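Local coordinates for 2,3-dimethylmalate lyase (Aspergillus niger, PDB 3FA4), which is a lyase of the phosphoenolpyruvate phosphomutase family, built on a TIM-barrel-type alpha/beta fold with a bound magnesium ion, at residues B[158-163]-B[188-193]. Residues are numbered along the deposited sequence; the frame is centred on the assembly and turned at random.
Sequences IARTDS and FLEGIT
With CG turned away from the backbone N in both residues (chi1 near 175°), the side chains of Arg160 and Phe188 leave neighbouring parallel strands on the same face of the sheet and run side by side. The aliphatic part of Arg160 therefore lies over the Phe188 ring: its CD sits 3.8 Å from the ring centroid and close to the ring normal, a CH-pi contact. The guanidinium plane is inclined 59° to the ring, which argues against a flat cation-pi stack. Its orientation is instead consistent with the side-on grip of Asp162: Arg160 NE reaches Asp162 OD2 at 3.0 Å on the syn side, nearly straight and in the guanidinium plane, whereas the NH2 half of the grip, to Asp162 OD1, is suspiciously short. Asp162 OD1 also meets Lys129. Glu190 CG passes 4.0 Å from Arg160 NH2 over a guanidinium face. The Glu190 carboxylate is stacked on that group, its plane only 23° away, yet no N-H points at it; any attraction is purely between charges, and Glu190 OE1 bonds to Asn213.

Backbone bonds set the register. Thr161 N donates to Phe188 O at 3.0 Å, and Glu190 N follows on Thr161 O at 3.3 Å; Phe188 N to Ala159 O is weak. Just past the last bridge, a water donates to Glu190 O and, over a doubtfully short distance, to Thr161 O. On the reverse face, towards helix 169-181, Thr161 CG2 touches Leu189 CD2 at 4.1 Å; Thr161 OG1 accepts from Ser163 N in an ST turn and is also hydrogen-bonded to Asp116 OD2.

Strands 156-161 and 186-189, connected through helix 169-181, form a parallel beta-alpha-beta unit; the Arg160 side chain is about 6 Å from the magnesium ion, so the pair borders the metal site at the C-terminal strand ends of a TIM-type barrel.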
# COMPACT_ATOMS: atom_id res chain seq x y z
N ILE B 158 -5.94 -16.34 -18.97
CA ILE B 158 -5.45 -16.18 -20.33
C ILE B 158 -3.99 -16.59 -20.37
O ILE B 158 -3.26 -16.11 -19.54
CB ILE B 158 -5.65 -14.77 -20.85
CG1 ILE B 158 -7.11 -14.30 -20.59
CG2 ILE B 158 -5.24 -14.76 -22.31
CD1 ILE B 158 -7.56 -12.97 -21.18
N ALA B 159 -3.61 -17.50 -21.29
CA ALA B 159 -2.24 -17.97 -21.48
C ALA B 159 -1.59 -17.18 -22.63
O ALA B 159 -1.98 -17.27 -23.76
CB ALA B 159 -2.21 -19.51 -21.75
N ARG B 160 -0.62 -16.34 -22.30
CA ARG B 160 0.11 -15.58 -23.26
C ARG B 160 1.49 -16.20 -23.52
O ARG B 160 2.14 -16.73 -22.61
CB ARG B 160 0.27 -14.16 -22.71
CG ARG B 160 1.13 -13.30 -23.55
CD ARG B 160 1.15 -11.96 -23.01
NE ARG B 160 2.42 -11.33 -23.29
CZ ARG B 160 2.61 -10.02 -23.42
NH1 ARG B 160 1.60 -9.19 -23.28
NH2 ARG B 160 3.82 -9.57 -23.68
N THR B 161 1.91 -16.13 -24.78
CA THR B 161 3.22 -16.52 -25.17
C THR B 161 3.93 -15.45 -25.95
O THR B 161 3.39 -14.84 -26.90
CB THR B 161 3.31 -17.89 -25.84
OG1 THR B 161 4.67 -18.21 -26.07
CG2 THR B 161 2.43 -18.02 -27.17
N ASP B 162 5.14 -15.16 -25.44
CA ASP B 162 5.98 -14.15 -26.05
C ASP B 162 7.05 -14.79 -26.90
O ASP B 162 8.04 -14.12 -27.22
CB ASP B 162 6.59 -13.24 -24.98
CG ASP B 162 5.55 -12.36 -24.34
OD1 ASP B 162 5.22 -11.28 -24.88
OD2 ASP B 162 5.00 -12.76 -23.33
N SER B 163 6.84 -16.06 -27.28
CA SER B 163 7.89 -16.85 -27.99
C SER B 163 7.99 -16.68 -29.49
O SER B 163 8.94 -17.15 -30.05
CB SER B 163 7.79 -18.33 -27.69
OG SER B 163 6.58 -18.83 -28.19
N PHE B 188 -3.26 -16.36 -26.19
CA PHE B 188 -2.85 -14.97 -26.51
C PHE B 188 -1.44 -15.10 -27.14
O PHE B 188 -0.45 -15.26 -26.41
CB PHE B 188 -2.83 -14.20 -25.14
CG PHE B 188 -2.31 -12.72 -25.18
CD1 PHE B 188 -2.52 -11.88 -24.10
CD2 PHE B 188 -1.70 -12.19 -26.28
CE1 PHE B 188 -2.12 -10.58 -24.11
CE2 PHE B 188 -1.28 -10.92 -26.26
CZ PHE B 188 -1.48 -10.11 -25.16
N LEU B 189 -1.37 -15.11 -28.48
CA LEU B 189 -0.13 -15.08 -29.25
C LEU B 189 0.28 -13.63 -29.52
O LEU B 189 -0.30 -12.91 -30.37
CB LEU B 189 -0.30 -15.81 -30.59
CG LEU B 189 0.84 -16.63 -31.24
CD1 LEU B 189 0.67 -16.60 -32.77
CD2 LEU B 189 2.22 -16.21 -30.87
N GLU B 190 1.26 -13.19 -28.77
CA GLU B 190 1.73 -11.82 -28.80
C GLU B 190 2.46 -11.56 -30.08
O GLU B 190 3.35 -12.33 -30.50
CB GLU B 190 2.60 -11.52 -27.56
CG GLU B 190 3.35 -10.11 -27.59
CD GLU B 190 2.40 -8.87 -27.51
OE1 GLU B 190 1.17 -9.00 -27.72
OE2 GLU B 190 2.88 -7.75 -27.28
N GLY B 191 2.08 -10.47 -30.70
CA GLY B 191 2.77 -10.00 -31.90
C GLY B 191 2.61 -10.78 -33.17
O GLY B 191 3.56 -10.92 -33.95
N ILE B 192 1.38 -11.29 -33.40
CA ILE B 192 1.07 -11.92 -34.66
C ILE B 192 1.57 -10.99 -35.78
O ILE B 192 1.29 -9.81 -35.75
CB ILE B 192 -0.43 -12.19 -34.76
CG1 ILE B 192 -0.79 -13.30 -33.78
CG2 ILE B 192 -0.83 -12.53 -36.23
CD1 ILE B 192 -2.10 -13.07 -33.17
N THR B 193 2.32 -11.53 -36.75
CA THR B 193 2.95 -10.70 -37.81
C THR B 193 2.22 -10.43 -39.14
O THR B 193 2.67 -9.60 -39.93
CB THR B 193 4.35 -11.19 -38.14
OG1 THR B 193 4.28 -12.49 -38.71
CG2 THR B 193 5.19 -11.25 -36.86
O HOH W 1 4.54 -14.40 -29.12